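Dihydrodipicolinate synthase (Agrobacterium tumefaciens, PDB 3B4U) probably catalyses the aldolase-type condensation of pyruvate with aspartate semialdehyde on the route to lysine. Local coordinates at residues 71-83 with 94-108. Sequence-based numbering, arbitrary orientation.
Sequences APSRIVTGVLVDS and ALNAGARNILLAPPS. With MG (magnesium ion), chain C.
Val-79 meets two side chains of the neighbouring strand, one with each methyl: CG1 rests on Leu-104 CD1 at 3.6 Å, while CG2 reaches back to the CG2 methyl of Ile-102. With chi1 at 174°, CG1 is trans to the backbone N and the two methyls fork along the strand direction, which explains the double contact. Thr-77 points to the same face of the sheet. Its OG1 lies 3.3 Å from Ile-102 CD1 and 3.2 Å from Ala-94 CB, the latter on helix 84-96; this buried hydroxyl has no hydrogen-bonding partner in the model and sits close to both methyl groups. Gln-90 and Ser-91 of that helix cover Val-79 and Ile-102 respectively. On the other face Val-76 runs alongside Asn-101, pointing the same way, and its CG1 also approaches Leu-103 CB.

Backbone bonds set Thr-77 beside Ile-102 and Val-79 beside Leu-104. Strands 75-79 and 101-104 run parallel at 26°, and the bonds alternate between partners: Leu-103 N donates to Thr-77 O from above the carbonyl plane, Val-79 N returns to Leu-103 O, and Ala-105 N meets Val-79 O almost head-on.

Beyond the strands the two carboxylate oxygens of Asp-82 have different partners. OD1 accepts a hydrogen bond from Ser-108 N at 2.8 Å, 44° out of the carboxylate plane, and another from water 2, whereas OD2 binds magnesium at 2.1 Å. Waters 2, 5 and 6 and OD2 of Asp-82 of the second subunit also bind the magnesium, placing it at the subunit interface. Parallel neighbours joined through helix 84-96, with that helix packed on the Val-79 face, form a beta-alpha-beta unit of the TIM barrel expected for the dihydrodipicolinate synthase family.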
loop_
_atom_site.group_PDB
_atom_site.type_symbol
_atom_site.label_atom_id
_atom_site.label_comp_id
_atom_site.label_asym_id
_atom_site.label_seq_id
_atom_site.Cartn_x
_atom_site.Cartn_y
_atom_site.Cartn_z
ATOM N N ALA B 71 12.704 -6.528 25.893
ATOM C CA ALA B 71 13.998 -6.519 25.223
ATOM C C ALA B 71 13.814 -6.280 23.729
ATOM O O ALA B 71 13.002 -6.966 23.106
ATOM C CB ALA B 71 14.694 -7.873 25.442
ATOM N N PRO B 72 14.581 -5.360 23.122
ATOM C CA PRO B 72 14.485 -5.193 21.675
ATOM C C PRO B 72 14.698 -6.497 20.900
ATOM O O PRO B 72 14.074 -6.697 19.861
ATOM C CB PRO B 72 15.583 -4.164 21.381
ATOM C CG PRO B 72 15.661 -3.310 22.583
ATOM C CD PRO B 72 15.398 -4.300 23.744
ATOM N N SER B 73 15.554 -7.385 21.402
ATOM C CA SER B 73 15.766 -8.666 20.764
ATOM C C SER B 73 14.581 -9.609 20.800
ATOM O O SER B 73 14.619 -10.664 20.164
ATOM C CB SER B 73 16.991 -9.339 21.351
ATOM O OG SER B 73 16.810 -9.615 22.722
ATOM N N ARG B 74 13.534 -9.239 21.532
ATOM C CA ARG B 74 12.272 -9.958 21.510
ATOM C C ARG B 74 11.193 -9.225 20.718
ATOM O O ARG B 74 10.034 -9.607 20.797
ATOM C CB ARG B 74 11.805 -10.256 22.930
ATOM C CG ARG B 74 12.724 -11.281 23.615
ATOM C CD ARG B 74 12.195 -11.721 24.926
ATOM N NE ARG B 74 13.113 -12.651 25.559
ATOM C CZ ARG B 74 13.783 -12.446 26.703
ATOM N NH1 ARG B 74 13.687 -11.318 27.439
ATOM N NH2 ARG B 74 14.558 -13.422 27.125
ATOM N N ILE B 75 11.590 -8.244 19.903
ATOM C CA ILE B 75 10.658 -7.472 19.090
ATOM C C ILE B 75 11.055 -7.586 17.634
ATOM O O ILE B 75 12.202 -7.375 17.252
ATOM C CB ILE B 75 10.662 -5.988 19.496
ATOM C CG1 ILE B 75 10.248 -5.837 20.951
ATOM C CG2 ILE B 75 9.736 -5.169 18.588
ATOM C CD1 ILE B 75 10.391 -4.421 21.500
ATOM N N VAL B 76 10.082 -7.935 16.799
ATOM C CA VAL B 76 10.175 -7.893 15.337
ATOM C C VAL B 76 9.245 -6.777 14.884
ATOM O O VAL B 76 8.154 -6.638 15.436
ATOM C CB VAL B 76 9.740 -9.245 14.732
ATOM C CG1 VAL B 76 9.707 -9.222 13.211
ATOM C CG2 VAL B 76 10.643 -10.374 15.253
ATOM N N THR B 77 9.644 -5.957 13.909
ATOM C CA THR B 77 8.761 -4.922 13.394
ATOM C C THR B 77 8.387 -5.178 11.953
ATOM O O THR B 77 9.266 -5.303 11.084
ATOM C CB THR B 77 9.382 -3.530 13.530
ATOM O OG1 THR B 77 10.608 -3.470 12.815
ATOM C CG2 THR B 77 9.656 -3.190 14.967
ATOM N N GLY B 78 7.095 -5.179 11.660
ATOM C CA GLY B 78 6.614 -5.208 10.288
ATOM C C GLY B 78 6.807 -3.881 9.601
ATOM O O GLY B 78 6.612 -2.830 10.203
ATOM N N VAL B 79 7.201 -3.944 8.342
ATOM C CA VAL B 79 7.371 -2.785 7.458
ATOM C C VAL B 79 6.613 -3.138 6.192
ATOM O O VAL B 79 6.930 -4.099 5.519
ATOM C CB VAL B 79 8.866 -2.486 7.192
ATOM C CG1 VAL B 79 9.012 -1.372 6.170
ATOM C CG2 VAL B 79 9.557 -2.058 8.512
ATOM N N LEU B 80 5.572 -2.361 5.921
ATOM C CA LEU B 80 4.506 -2.660 4.967
ATOM C C LEU B 80 4.253 -1.499 4.049
ATOM O O LEU B 80 3.127 -1.159 3.760
ATOM C CB LEU B 80 3.220 -3.033 5.711
ATOM C CG LEU B 80 3.296 -4.119 6.788
ATOM C CD1 LEU B 80 1.919 -4.326 7.442
ATOM C CD2 LEU B 80 3.817 -5.459 6.226
ATOM N N VAL B 81 5.303 -0.837 3.599
ATOM C CA VAL B 81 5.209 0.407 2.805
ATOM C C VAL B 81 5.671 0.201 1.370
ATOM O O VAL B 81 6.116 -0.893 0.955
ATOM C CB VAL B 81 5.959 1.557 3.482
ATOM C CG1 VAL B 81 5.309 1.852 4.832
ATOM C CG2 VAL B 81 7.430 1.219 3.615
ATOM N N ASP B 82 5.518 1.243 0.569
ATOM C CA ASP B 82 5.676 1.083 -0.876
ATOM C C ASP B 82 6.873 1.802 -1.460
ATOM O O ASP B 82 7.212 1.572 -2.618
ATOM C CB ASP B 82 4.394 1.490 -1.587
ATOM C CG ASP B 82 3.198 0.797 -0.968
ATOM O OD1 ASP B 82 3.316 -0.434 -0.736
ATOM O OD2 ASP B 82 2.190 1.471 -0.686
ATOM N N SER B 83 7.528 2.654 -0.692
ATOM C CA SER B 83 8.677 3.393 -1.189
ATOM C C SER B 83 9.934 2.866 -0.550
ATOM O O SER B 83 9.963 2.409 0.608
ATOM C CB SER B 83 8.528 4.898 -0.892
ATOM O OG SER B 83 8.540 5.145 0.505
ATOM N N ALA B 94 14.160 0.617 13.508
ATOM C CA ALA B 94 13.949 -0.567 14.335
ATOM C C ALA B 94 15.252 -1.314 14.563
ATOM O O ALA B 94 15.545 -1.760 15.684
ATOM C CB ALA B 94 12.866 -1.463 13.737
ATOM N N LEU B 95 16.067 -1.454 13.523
ATOM C CA LEU B 95 17.338 -2.158 13.673
ATOM C C LEU B 95 18.278 -1.416 14.612
ATOM O O LEU B 95 18.945 -2.038 15.427
ATOM C CB LEU B 95 18.010 -2.360 12.318
ATOM C CG LEU B 95 17.318 -3.359 11.367
ATOM C CD1 LEU B 95 18.013 -3.353 10.023
ATOM C CD2 LEU B 95 17.228 -4.778 11.968
ATOM N N ASN B 96 18.295 -0.086 14.538
ATOM C CA ASN B 96 19.140 0.728 15.416
ATOM C C ASN B 96 18.691 0.602 16.855
ATOM O O ASN B 96 19.505 0.668 17.784
ATOM C CB ASN B 96 19.086 2.200 14.988
ATOM C CG ASN B 96 19.800 3.115 15.968
ATOM O OD1 ASN B 96 19.174 3.891 16.687
ATOM N ND2 ASN B 96 21.108 2.999 16.008
ATOM N N ALA B 97 17.402 0.432 17.075
ATOM C CA ALA B 97 16.831 0.215 18.400
ATOM C C ALA B 97 17.102 -1.182 18.946
ATOM O O ALA B 97 16.845 -1.451 20.120
ATOM C CB ALA B 97 15.342 0.479 18.393
ATOM N N GLY B 98 17.610 -2.079 18.115
ATOM C CA GLY B 98 17.956 -3.424 18.545
ATOM C C GLY B 98 16.919 -4.500 18.216
ATOM O O GLY B 98 17.027 -5.600 18.725
ATOM N N ALA B 99 15.956 -4.223 17.339
ATOM C CA ALA B 99 14.945 -5.211 17.002
ATOM C C ALA B 99 15.587 -6.472 16.513
ATOM O O ALA B 99 16.615 -6.458 15.832
ATOM C CB ALA B 99 13.994 -4.657 15.951
ATOM N N ARG B 100 14.960 -7.600 16.827
ATOM C CA ARG B 100 15.455 -8.901 16.390
ATOM C C ARG B 100 15.491 -9.009 14.872
ATOM O O ARG B 100 16.432 -9.556 14.288
ATOM C CB ARG B 100 14.541 -10.014 16.942
ATOM C CG ARG B 100 15.199 -11.356 16.861
ATOM C CD ARG B 100 14.255 -12.527 16.936
ATOM N NE ARG B 100 14.976 -13.821 17.007
ATOM C CZ ARG B 100 15.577 -14.459 16.001
ATOM N NH1 ARG B 100 15.571 -14.018 14.769
ATOM N NH2 ARG B 100 16.205 -15.604 16.244
ATOM N N ASN B 101 14.426 -8.517 14.241
ATOM C CA ASN B 101 14.249 -8.646 12.810
ATOM C C ASN B 101 13.325 -7.554 12.326
ATOM O O ASN B 101 12.537 -6.978 13.097
ATOM C CB ASN B 101 13.545 -9.993 12.415
ATOM C CG ASN B 101 14.372 -11.213 12.648
ATOM O OD1 ASN B 101 15.239 -11.578 11.806
ATOM N ND2 ASN B 101 14.125 -11.865 13.735
ATOM N N ILE B 102 13.393 -7.312 11.018
ATOM C CA ILE B 102 12.350 -6.636 10.278
ATOM C C ILE B 102 11.554 -7.684 9.502
ATOM O O ILE B 102 12.138 -8.557 8.888
ATOM C CB ILE B 102 12.967 -5.648 9.257
ATOM C CG1 ILE B 102 13.964 -4.684 9.924
ATOM C CG2 ILE B 102 11.852 -4.869 8.520
ATOM C CD1 ILE B 102 13.394 -3.879 11.073
ATOM N N LEU B 103 10.225 -7.573 9.509
ATOM C CA LEU B 103 9.361 -8.344 8.622
ATOM C C LEU B 103 8.995 -7.408 7.502
ATOM O O LEU B 103 8.163 -6.518 7.683
ATOM C CB LEU B 103 8.143 -8.843 9.380
ATOM C CG LEU B 103 7.127 -9.586 8.508
ATOM C CD1 LEU B 103 7.725 -10.871 7.927
ATOM C CD2 LEU B 103 5.853 -9.892 9.305
ATOM N N LEU B 104 9.659 -7.563 6.365
ATOM C CA LEU B 104 9.577 -6.607 5.276
ATOM C C LEU B 104 8.741 -7.128 4.129
ATOM O O LEU B 104 9.111 -8.067 3.427
ATOM C CB LEU B 104 10.984 -6.271 4.783
ATOM C CG LEU B 104 11.089 -5.221 3.686
ATOM C CD1 LEU B 104 10.561 -3.854 4.115
ATOM C CD2 LEU B 104 12.533 -5.117 3.193
ATOM N N ALA B 105 7.609 -6.473 3.911
ATOM C CA ALA B 105 6.788 -6.766 2.761
ATOM C C ALA B 105 7.377 -6.113 1.519
ATOM O O ALA B 105 7.969 -5.050 1.600
ATOM C CB ALA B 105 5.347 -6.278 2.965
ATOM N N PRO B 106 7.168 -6.727 0.349
ATOM C CA PRO B 106 7.417 -5.992 -0.895
ATOM C C PRO B 106 6.407 -4.836 -0.999
ATOM O O PRO B 106 5.377 -4.855 -0.342
ATOM C CB PRO B 106 7.150 -7.032 -1.980
ATOM C CG PRO B 106 6.079 -7.883 -1.361
ATOM C CD PRO B 106 6.463 -8.005 0.096
ATOM N N PRO B 107 6.710 -3.855 -1.839
ATOM C CA PRO B 107 5.772 -2.785 -2.082
ATOM C C PRO B 107 4.477 -3.340 -2.700
ATOM O O PRO B 107 4.516 -4.307 -3.463
ATOM C CB PRO B 107 6.557 -1.885 -3.031
ATOM C CG PRO B 107 7.483 -2.828 -3.776
ATOM C CD PRO B 107 7.880 -3.787 -2.728
ATOM N N SER B 108 3.339 -2.722 -2.381
ATOM C CA SER B 108 2.027 -3.318 -2.602
ATOM C C SER B 108 1.021 -2.363 -3.232
ATOM O O SER B 108 -0.193 -2.563 -3.092
ATOM C CB SER B 108 1.501 -3.910 -1.276
ATOM O OG SER B 108 1.277 -2.938 -0.271
HETATM MG MG MG C . 0.687 1.059 0.746
HETATM O O HOH W 1 13.772 -13.975 19.928
HETATM O O HOH W 2 1.785 -0.524 1.437
HETATM O O HOH W 3 7.648 -2.432 2.778
HETATM O O HOH W 4 3.843 -3.163 1.138
HETATM O O HOH W 5 -0.336 -0.349 -0.396
HETATM O O HOH W 6 1.727 2.452 1.899
#